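Local coordinates for cellobiose 2-epimerase (Ruminococcus albus, PDB 3VW5), which catalyses the reversible epimerization of cellobiose to 4-O-beta-D-glucopyranosyl-D-mannose, acting on an unmodified sugar, at residues N72-H75 and A76-I80; G197-K200 and V201-R204; E269-L272 and K273-H276; S331-E334 and N335-Y339. The protein carries 2 engineered substitutions. All blocks are in the same frame, centred on the assembly; numbering follows the deposited sequence.

Contact 1 (N72-H75 and A76-I80); sequences NAKH and AYEFI
Within two turns of helix 67-84, carbonyls of Asn72 to His75 are answered one turn later by the amides of Ala76 to Phe79, a largely buried local contact in the (alpha/alpha)6 barrel. The ladder is ordinary i to i+4 alpha-helix bonding. Tyr77 N meets Ala73 O at 2.9 Å in a nearly linear bond, while Phe79 N to His75 O, at 3.4 Å, is weak. Tyr77 rests its CB on the Lys74 carbonyl, and with CG anti to the backbone N (chi1 167°) the ring leads away from the Asn72-His75 turn to stack with Tyr122, leaving Lys74 O at its edge. The Phe79 ring leads away to stack with His50. Ala73 and Ala76 present small methyls to the neighbours, Ala73 against Tyr57 and Ser58 of helix 47-64 and Ala76 against Phe29. The His75 imidazole leads to the loop that follows helix 2-19, where NE2 bonds to Asp23 O. On the outer side Lys74 and Glu78 stand one turn apart without pairing: NZ of Lys74 lies 6.3 Å from OE1 of Glu78, too far for a salt bridge, though a weak long-range attraction is possible. The carboxylate is held instead by Lys81 and Asn82, reached by a bend at chi2 (-80°). Below that bend, Glu78 CG sits 3.5 Å from Lys74 O.

Contact 2 (G197-K200 and V201-R204); sequences GNEK and VADR
Asn198 occupies the N-cap position of helix 199-216, and its carbonyl accepts the first bonds of the new helix. Asn198 O takes a weak bond from Ala202 N at 3.3 Å and another from Val201 N, the latter strongly bent at 121°. Asp203 N to Glu199 O, at 3.0 Å, is stronger; Arg204 N to Lys200 O is again weak. Just before the cap, Gly197 adopts positive phi (56°), a conformation glycine takes easily, where the chain leaves helix 179-196 and doubles back. This is the tight turn of a helical hairpin, the building unit of the (alpha/alpha)6 barrel. Asn198 extends its carboxamide across Val201 at about a right angle; with CG opposite the backbone N (chi1 179°), OD1 comes 3.4 Å from Val201 CG2 and 3.6 Å from Val201 N. Replacement by an alanine would probably leave Val201 CG2 less covered and remove the carboxamide oxygen that lies near Val201 N. Val201 itself is buried between Tyr136 and Phe139 of helix 129-145 and Tyr189 and Leu192 of helix 179-196. Glu199 turns back to the preceding helix, where OE1 bonds to the Tyr193 hydroxyl. Arg204 lays CG 3.5 Å from Lys200 O before its chain bends away, at two successive torsions, to carry NE to a salt bridge with Glu143.

Contact 3 (E269-L272 and K273-H276); sequences EMDL and KISH
Lys273 starts the second turn by donating its amide to Glu269 O at 3.2 Å, with CB resting on the Met270 carbonyl. Its side chain then runs back over Glu269 O: CG is 3.5 Å away and the extended methylenes follow the same carbonyl, yet NZ stops 5.3 Å from Glu269 OE1, too far for an ion pair, though the opposite charges may attract weakly. Ile274 N donates to Met270 O. Because its CG1 lies beside the backbone N (chi1 -58°), the longer branch folds back along the helix, bringing CD1 to Met270 CG at 4.3 Å, a loose apolar touch; Tyr217 meets both side chains from the neighbouring strand. Ser275 N closes on Asp271 O at 2.7 Å, and its CB is lodged between the carbonyls of Asp271 and Leu272. This small residue faces Ile245 and Ala316, of helices 241-258 and 303-318. His276 completes the series with a bond from N to Leu272 O at 2.8 Å. Its imidazole lies obliquely beside that carbonyl, with CD2 3.4 Å from Leu272 O, while the ring also meets Phe325 with the planes inclined. Leu272 projects from the helix against Ala316 and Ser320. Helix 261-281 thus packs between helices 241-258 and 303-318 in the (alpha/alpha)6 barrel.

Contact 4 (S331-E334 and N335-Y339); sequences SVWE and NIKEY
Ser331 offers its carbonyl to both the backbone and the side chain of Asn335, one turn on in helix 323-340 of the (alpha/alpha)6 barrel. Asn335 N binds Ser331 O at 3.0 Å, and ND2, at 2.7 Å, approaches the same oxygen from the opposite face of the carbonyl plane, well above it. The oxygen lies close to the plane of the amide, so the second bond pins the carboxamide against the helix. Ser331 OG donates to Gly286 O. Val332 accepts from Ile336 N, and its CG1 meets Ile336 CD1 at 4.2 Å; both side chains pack on Gln306 and Val310 of helix 303-318. With Trp333 CG anti to the main-chain nitrogen (chi1 168°), the indole reaches alongside the next turn: CZ3 touches Ile336 CG2 at 3.8 Å, and Lys337 crosses one face, its CG 3.8 Å from the centroid of the six-membered ring in a CH-pi contact. Trp333 NE1 bonds to Glu5, which also pairs with Lys337. A leucine at Trp333 would probably leave the Lys337 methylenes without a flat bed and deprive Glu5 of one donor. Glu334 runs side by side with Lys337, whose ammonium is thus shared between two acids, while Lys330 also holds OE1 of Glu334. Lys337 NZ stands 3.1 Å from Glu334 OE2 in the salt bridge; its hydrogen bonds to both carboxylate oxygens are weak.

In the fold
Followed from the N terminus, the four contacts come strictly in series: none nests in or crosses another, and each closes no more than a turn or two of its own helix. Contact 1 lies on helix 67-84, contact 2 opens helix 199-216, contact 3 sits on helix 261-281 and contact 4 on helix 323-340. Each of these helices packs on the helix just before it in the chain, and each contact lies on a different helix of the barrel. None touches another; contacts 3 and 4 are closest, about 11 Å between nearest atoms. Contacts 1 and 3 lie on opposite sides of the chain's centre, as do contacts 2 and 4, and contact 4 meets N-terminal helix 2-19.

Contact 1 (N72-H75 and A76-I80)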
loop_
_atom_site.group_PDB
_atom_site.type_symbol
_atom_site.label_atom_id
_atom_site.label_comp_id
_atom_site.label_asym_id
_atom_site.label_seq_id
_atom_site.Cartn_x
_atom_site.Cartn_y
_atom_site.Cartn_z
ATOM N N ASN A 72 9.396 2.436 -18.054
ATOM C CA ASN A 72 8.175 2.963 -17.448
ATOM C C ASN A 72 8.378 3.425 -16.004
ATOM O O ASN A 72 7.906 4.500 -15.614
ATOM C CB ASN A 72 7.058 1.925 -17.520
ATOM C CG ASN A 72 6.427 1.848 -18.900
ATOM O OD1 ASN A 72 6.473 2.802 -19.686
ATOM N ND2 ASN A 72 5.835 0.702 -19.202
ATOM N N ALA A 73 9.082 2.612 -15.217
ATOM C CA ALA A 73 9.527 3.050 -13.905
ATOM C C ALA A 73 10.212 4.405 -14.045
ATOM O O ALA A 73 9.814 5.388 -13.402
ATOM C CB ALA A 73 10.450 2.034 -13.260
ATOM N N LYS A 74 11.220 4.478 -14.906
ATOM C CA LYS A 74 11.957 5.725 -15.051
ATOM C C LYS A 74 11.070 6.899 -15.454
ATOM O O LYS A 74 11.299 8.020 -15.020
ATOM C CB LYS A 74 13.145 5.579 -16.013
ATOM C CG LYS A 74 13.894 6.888 -16.256
ATOM C CD LYS A 74 15.079 6.703 -17.182
ATOM C CE LYS A 74 15.430 8.012 -17.890
ATOM N NZ LYS A 74 15.824 7.772 -19.319
ATOM N N HIS A 75 10.051 6.639 -16.266
ATOM C CA HIS A 75 9.130 7.692 -16.712
ATOM C C HIS A 75 8.387 8.300 -15.539
ATOM O O HIS A 75 8.251 9.518 -15.451
ATOM C CB HIS A 75 8.118 7.154 -17.737
ATOM C CG HIS A 75 7.198 8.202 -18.292
ATOM N ND1 HIS A 75 7.623 9.182 -19.162
ATOM C CD2 HIS A 75 5.877 8.426 -18.090
ATOM C CE1 HIS A 75 6.604 9.964 -19.475
ATOM N NE2 HIS A 75 5.533 9.525 -18.843
ATOM N N ALA A 76 7.899 7.434 -14.653
ATOM C CA ALA A 76 7.208 7.855 -13.440
ATOM C C ALA A 76 8.159 8.553 -12.454
ATOM O O ALA A 76 7.844 9.620 -11.903
ATOM C CB ALA A 76 6.523 6.655 -12.774
ATOM N N TYR A 77 9.318 7.939 -12.230
ATOM C CA TYR A 77 10.364 8.568 -11.430
ATOM C C TYR A 77 10.623 10.024 -11.834
ATOM O O TYR A 77 10.665 10.922 -10.978
ATOM C CB TYR A 77 11.656 7.766 -11.518
ATOM C CG TYR A 77 12.873 8.477 -10.988
ATOM C CD1 TYR A 77 13.081 8.611 -9.626
ATOM C CD2 TYR A 77 13.847 8.986 -11.857
ATOM C CE1 TYR A 77 14.219 9.249 -9.130
ATOM C CE2 TYR A 77 14.976 9.627 -11.377
ATOM C CZ TYR A 77 15.158 9.753 -10.009
ATOM O OH TYR A 77 16.277 10.381 -9.510
ATOM N N GLU A 78 10.799 10.264 -13.128
ATOM C CA GLU A 78 11.100 11.617 -13.573
ATOM C C GLU A 78 9.977 12.558 -13.176
ATOM O O GLU A 78 10.210 13.679 -12.721
ATOM C CB GLU A 78 11.352 11.665 -15.081
ATOM C CG GLU A 78 12.734 11.156 -15.485
ATOM C CD GLU A 78 13.836 12.193 -15.279
ATOM O OE1 GLU A 78 14.840 11.851 -14.606
ATOM O OE2 GLU A 78 13.713 13.343 -15.796
ATOM N N PHE A 79 8.748 12.091 -13.328
ATOM C CA PHE A 79 7.607 12.915 -12.987
ATOM C C PHE A 79 7.658 13.319 -11.508
ATOM O O PHE A 79 7.405 14.479 -11.173
ATOM C CB PHE A 79 6.296 12.199 -13.328
ATOM C CG PHE A 79 5.087 13.055 -13.157
ATOM C CD1 PHE A 79 4.775 14.030 -14.102
ATOM C CD2 PHE A 79 4.261 12.899 -12.044
ATOM C CE1 PHE A 79 3.656 14.838 -13.945
ATOM C CE2 PHE A 79 3.147 13.697 -11.878
ATOM C CZ PHE A 79 2.839 14.672 -12.833
ATOM N N ILE A 80 8.007 12.370 -10.638
ATOM C CA ILE A 80 8.033 12.628 -9.199
ATOM C C ILE A 80 9.151 13.603 -8.824
ATOM O O ILE A 80 8.908 14.661 -8.221
ATOM C CB ILE A 80 8.188 11.315 -8.395
ATOM C CG1 ILE A 80 6.913 10.481 -8.486
ATOM C CG2 ILE A 80 8.534 11.594 -6.936
ATOM C CD1 ILE A 80 7.085 9.065 -7.991
#

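Contact 2 (G197-K200 and V201-R204)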
loop_
_atom_site.group_PDB
_atom_site.type_symbol
_atom_site.label_atom_id
_atom_site.label_comp_id
_atom_site.label_asym_id
_atom_site.label_seq_id
_atom_site.Cartn_x
_atom_site.Cartn_y
_atom_site.Cartn_z
ATOM N N GLY A 197 20.945 -0.272 4.127
ATOM C CA GLY A 197 21.338 -0.650 5.479
ATOM C C GLY A 197 21.676 0.411 6.519
ATOM O O GLY A 197 22.318 0.089 7.502
ATOM N N ASN A 198 21.255 1.658 6.312
ATOM C CA ASN A 198 21.499 2.759 7.256
ATOM C C ASN A 198 20.841 2.515 8.604
ATOM O O ASN A 198 19.629 2.331 8.679
ATOM C CB ASN A 198 21.019 4.095 6.662
ATOM C CG ASN A 198 21.221 5.284 7.613
ATOM O OD1 ASN A 198 20.341 6.138 7.764
ATOM N ND2 ASN A 198 22.383 5.344 8.244
ATOM N N GLU A 199 21.639 2.515 9.667
ATOM C CA GLU A 199 21.147 2.156 10.993
ATOM C C GLU A 199 20.240 3.228 11.626
ATOM O O GLU A 199 19.428 2.932 12.507
ATOM C CB GLU A 199 22.315 1.798 11.917
ATOM C CG GLU A 199 22.287 0.348 12.439
ATOM C CD GLU A 199 22.354 -0.708 11.323
ATOM O OE1 GLU A 199 21.610 -1.717 11.417
ATOM O OE2 GLU A 199 23.150 -0.534 10.362
ATOM N N LYS A 200 20.369 4.472 11.179
ATOM C CA LYS A 200 19.472 5.522 11.656
ATOM C C LYS A 200 18.047 5.198 11.210
ATOM O O LYS A 200 17.094 5.395 11.963
ATOM C CB LYS A 200 19.896 6.894 11.121
ATOM C CG LYS A 200 20.316 7.907 12.183
ATOM C CD LYS A 200 21.817 7.914 12.383
ATOM C CE LYS A 200 22.330 9.304 12.761
ATOM N NZ LYS A 200 23.536 9.704 11.940
ATOM N N VAL A 201 17.911 4.702 9.980
ATOM C CA VAL A 201 16.618 4.275 9.446
ATOM C C VAL A 201 16.055 3.071 10.233
ATOM O O VAL A 201 14.885 3.056 10.609
ATOM C CB VAL A 201 16.700 3.982 7.908
ATOM C CG1 VAL A 201 15.356 3.501 7.346
ATOM C CG2 VAL A 201 17.151 5.213 7.169
ATOM N N ALA A 202 16.885 2.073 10.507
ATOM C CA ALA A 202 16.420 0.949 11.317
ATOM C C ALA A 202 15.952 1.377 12.707
ATOM O O ALA A 202 14.994 0.823 13.239
ATOM C CB ALA A 202 17.467 -0.142 11.408
ATOM N N ASP A 203 16.601 2.367 13.303
ATOM C CA ASP A 203 16.133 2.857 14.597
ATOM C C ASP A 203 14.687 3.329 14.539
ATOM O O ASP A 203 13.865 2.894 15.343
ATOM C CB ASP A 203 17.039 3.958 15.154
ATOM C CG ASP A 203 18.308 3.403 15.767
ATOM O OD1 ASP A 203 18.273 2.231 16.227
ATOM O OD2 ASP A 203 19.337 4.132 15.772
ATOM N N ARG A 204 14.373 4.198 13.583
ATOM C CA ARG A 204 13.014 4.698 13.458
ATOM C C ARG A 204 12.041 3.545 13.163
ATOM O O ARG A 204 10.966 3.454 13.784
ATOM C CB ARG A 204 12.936 5.775 12.381
ATOM C CG ARG A 204 13.985 6.865 12.526
ATOM C CD ARG A 204 13.984 7.436 13.919
ATOM N NE ARG A 204 12.682 7.982 14.287
ATOM C CZ ARG A 204 12.052 7.706 15.425
ATOM N NH1 ARG A 204 12.605 6.888 16.311
ATOM N NH2 ARG A 204 10.865 8.248 15.672
#

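Contact 3 (E269-L272 and K273-H276)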
loop_
_atom_site.group_PDB
_atom_site.type_symbol
_atom_site.label_atom_id
_atom_site.label_comp_id
_atom_site.label_asym_id
_atom_site.label_seq_id
_atom_site.Cartn_x
_atom_site.Cartn_y
_atom_site.Cartn_z
ATOM N N GLU A 269 4.675 -14.358 16.065
ATOM C CA GLU A 269 3.613 -14.910 16.904
ATOM C C GLU A 269 2.421 -13.973 16.977
ATOM O O GLU A 269 1.280 -14.423 16.933
ATOM C CB GLU A 269 4.123 -15.275 18.300
ATOM C CG GLU A 269 5.151 -16.394 18.252
ATOM C CD GLU A 269 5.253 -17.183 19.549
ATOM O OE1 GLU A 269 4.470 -16.884 20.491
ATOM O OE2 GLU A 269 6.117 -18.102 19.620
ATOM N N MET A 270 2.685 -12.673 17.073
ATOM C CA MET A 270 1.616 -11.682 17.071
ATOM C C MET A 270 0.882 -11.699 15.729
ATOM O O MET A 270 -0.346 -11.783 15.676
ATOM C CB MET A 270 2.169 -10.284 17.353
ATOM C CG MET A 270 1.093 -9.230 17.586
ATOM S SD MET A 270 1.752 -7.553 17.712
ATOM C CE MET A 270 2.334 -7.276 16.043
ATOM N N ASP A 271 1.648 -11.640 14.645
ATOM C CA ASP A 271 1.080 -11.629 13.302
ATOM C C ASP A 271 0.206 -12.854 12.991
ATOM O O ASP A 271 -0.883 -12.723 12.394
ATOM C CB ASP A 271 2.198 -11.470 12.275
ATOM C CG ASP A 271 2.866 -10.118 12.368
ATOM O OD1 ASP A 271 2.182 -9.165 12.805
ATOM O OD2 ASP A 271 4.062 -10.004 12.016
ATOM N N LEU A 272 0.684 -14.032 13.399
ATOM C CA LEU A 272 -0.108 -15.251 13.288
ATOM C C LEU A 272 -1.438 -15.103 14.035
ATOM O O LEU A 272 -2.492 -15.510 13.536
ATOM C CB LEU A 272 0.667 -16.460 13.812
ATOM C CG LEU A 272 1.427 -17.280 12.763
ATOM C CD1 LEU A 272 2.199 -18.405 13.411
ATOM C CD2 LEU A 272 0.487 -17.835 11.713
ATOM N N LYS A 273 -1.400 -14.518 15.231
ATOM C CA LYS A 273 -2.620 -14.389 16.008
ATOM C C LYS A 273 -3.619 -13.532 15.258
ATOM O O LYS A 273 -4.812 -13.819 15.256
ATOM C CB LYS A 273 -2.347 -13.796 17.391
ATOM C CG LYS A 273 -1.896 -14.812 18.417
ATOM C CD LYS A 273 -1.561 -14.145 19.720
ATOM C CE LYS A 273 -0.599 -15.000 20.526
ATOM N NZ LYS A 273 -0.000 -14.209 21.646
ATOM N N ILE A 274 -3.117 -12.478 14.628
ATOM C CA ILE A 274 -3.945 -11.588 13.829
ATOM C C ILE A 274 -4.434 -12.333 12.589
ATOM O O ILE A 274 -5.591 -12.222 12.212
ATOM C CB ILE A 274 -3.170 -10.310 13.435
ATOM C CG1 ILE A 274 -2.684 -9.588 14.702
ATOM C CG2 ILE A 274 -4.026 -9.402 12.531
ATOM C CD1 ILE A 274 -1.746 -8.447 14.436
ATOM N N SER A 275 -3.543 -13.102 11.969
ATOM C CA SER A 275 -3.911 -13.926 10.829
ATOM C C SER A 275 -5.044 -14.889 11.144
ATOM O O SER A 275 -5.997 -15.007 10.368
ATOM C CB SER A 275 -2.714 -14.722 10.344
ATOM O OG SER A 275 -1.936 -13.939 9.471
ATOM N N HIS A 276 -4.938 -15.604 12.258
ATOM C CA HIS A 276 -5.970 -16.578 12.578
ATOM C C HIS A 276 -7.275 -15.864 12.800
ATOM O O HIS A 276 -8.315 -16.317 12.326
ATOM C CB HIS A 276 -5.616 -17.442 13.800
ATOM C CG HIS A 276 -4.724 -18.600 13.471
ATOM N ND1 HIS A 276 -5.183 -19.718 12.792
ATOM C CD2 HIS A 276 -3.394 -18.797 13.693
ATOM C CE1 HIS A 276 -4.163 -20.566 12.625
ATOM N NE2 HIS A 276 -3.072 -20.034 13.168
#

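Contact 4 (S331-E334 and N335-Y339)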
loop_
_atom_site.group_PDB
_atom_site.type_symbol
_atom_site.label_atom_id
_atom_site.label_comp_id
_atom_site.label_asym_id
_atom_site.label_seq_id
_atom_site.Cartn_x
_atom_site.Cartn_y
_atom_site.Cartn_z
ATOM N N SER A 331 -8.960 -19.597 -2.105
ATOM C CA SER A 331 -10.344 -19.204 -2.090
ATOM C C SER A 331 -10.459 -17.731 -2.492
ATOM O O SER A 331 -11.239 -17.377 -3.383
ATOM C CB SER A 331 -10.910 -19.459 -0.694
ATOM O OG SER A 331 -12.309 -19.274 -0.662
ATOM N N VAL A 332 -9.669 -16.875 -1.852
ATOM C CA VAL A 332 -9.726 -15.453 -2.153
ATOM C C VAL A 332 -9.328 -15.208 -3.601
ATOM O O VAL A 332 -9.972 -14.445 -4.323
ATOM C CB VAL A 332 -8.826 -14.636 -1.216
ATOM C CG1 VAL A 332 -8.757 -13.189 -1.672
ATOM C CG2 VAL A 332 -9.348 -14.727 0.192
ATOM N N TRP A 333 -8.264 -15.864 -4.029
ATOM C CA TRP A 333 -7.849 -15.753 -5.425
ATOM C C TRP A 333 -8.932 -16.250 -6.400
ATOM O O TRP A 333 -9.258 -15.569 -7.383
ATOM C CB TRP A 333 -6.532 -16.487 -5.651
ATOM C CG TRP A 333 -6.194 -16.671 -7.076
ATOM C CD1 TRP A 333 -5.999 -17.854 -7.723
ATOM C CD2 TRP A 333 -6.002 -15.640 -8.052
ATOM N NE1 TRP A 333 -5.695 -17.624 -9.040
ATOM C CE2 TRP A 333 -5.690 -16.274 -9.270
ATOM C CE3 TRP A 333 -6.056 -14.244 -8.010
ATOM C CZ2 TRP A 333 -5.439 -15.563 -10.440
ATOM C CZ3 TRP A 333 -5.803 -13.535 -9.172
ATOM C CH2 TRP A 333 -5.500 -14.199 -10.373
ATOM N N GLU A 334 -9.495 -17.426 -6.127
ATOM C CA GLU A 334 -10.559 -17.960 -6.976
ATOM C C GLU A 334 -11.662 -16.915 -7.146
ATOM O O GLU A 334 -12.188 -16.715 -8.248
ATOM C CB GLU A 334 -11.116 -19.278 -6.431
ATOM C CG GLU A 334 -10.146 -20.465 -6.542
ATOM C CD GLU A 334 -9.802 -20.846 -7.990
ATOM O OE1 GLU A 334 -8.661 -21.344 -8.233
ATOM O OE2 GLU A 334 -10.675 -20.656 -8.885
ATOM N N ASN A 335 -11.986 -16.221 -6.059
ATOM C CA ASN A 335 -13.045 -15.220 -6.106
ATOM C C ASN A 335 -12.627 -13.884 -6.717
ATOM O O ASN A 335 -13.461 -13.168 -7.267
ATOM C CB ASN A 335 -13.689 -15.052 -4.736
ATOM C CG ASN A 335 -14.508 -16.260 -4.341
ATOM O OD1 ASN A 335 -15.689 -16.351 -4.662
ATOM N ND2 ASN A 335 -13.878 -17.213 -3.667
ATOM N N ILE A 336 -11.341 -13.553 -6.637
ATOM C CA ILE A 336 -10.812 -12.439 -7.413
ATOM C C ILE A 336 -11.058 -12.697 -8.915
ATOM O O ILE A 336 -11.519 -11.813 -9.642
ATOM C CB ILE A 336 -9.312 -12.225 -7.145
ATOM C CG1 ILE A 336 -9.097 -11.657 -5.745
ATOM C CG2 ILE A 336 -8.693 -11.297 -8.175
ATOM C CD1 ILE A 336 -7.633 -11.609 -5.351
ATOM N N LYS A 337 -10.768 -13.912 -9.372
ATOM C CA LYS A 337 -10.957 -14.259 -10.782
ATOM C C LYS A 337 -12.417 -14.147 -11.213
ATOM O O LYS A 337 -12.734 -13.544 -12.240
ATOM C CB LYS A 337 -10.478 -15.694 -11.059
ATOM C CG LYS A 337 -8.982 -15.913 -10.962
ATOM C CD LYS A 337 -8.584 -17.284 -11.504
ATOM C CE LYS A 337 -9.111 -18.407 -10.629
ATOM N NZ LYS A 337 -8.721 -19.737 -11.167
ATOM N N GLU A 338 -13.307 -14.748 -10.430
ATOM C CA GLU A 338 -14.705 -14.804 -10.805
ATOM C C GLU A 338 -15.389 -13.446 -10.807
ATOM O O GLU A 338 -16.176 -13.144 -11.712
ATOM C CB GLU A 338 -15.462 -15.771 -9.910
ATOM C CG GLU A 338 -16.750 -16.277 -10.552
ATOM C CD GLU A 338 -17.381 -17.429 -9.786
ATOM O OE1 GLU A 338 -18.603 -17.707 -10.001
ATOM O OE2 GLU A 338 -16.650 -18.060 -8.974
ATOM N N TYR A 339 -15.062 -12.617 -9.816
ATOM C CA TYR A 339 -15.871 -11.441 -9.502
ATOM C C TYR A 339 -15.162 -10.111 -9.496
ATOM O O TYR A 339 -15.820 -9.081 -9.594
ATOM C CB TYR A 339 -16.468 -11.611 -8.121
ATOM C CG TYR A 339 -17.347 -12.813 -7.970
ATOM C CD1 TYR A 339 -18.397 -13.049 -8.864
ATOM C CD2 TYR A 339 -17.140 -13.712 -6.936
ATOM C CE1 TYR A 339 -19.219 -14.152 -8.718
ATOM C CE2 TYR A 339 -17.948 -14.814 -6.782
ATOM C CZ TYR A 339 -18.989 -15.032 -7.671
ATOM O OH TYR A 339 -19.805 -16.131 -7.504
#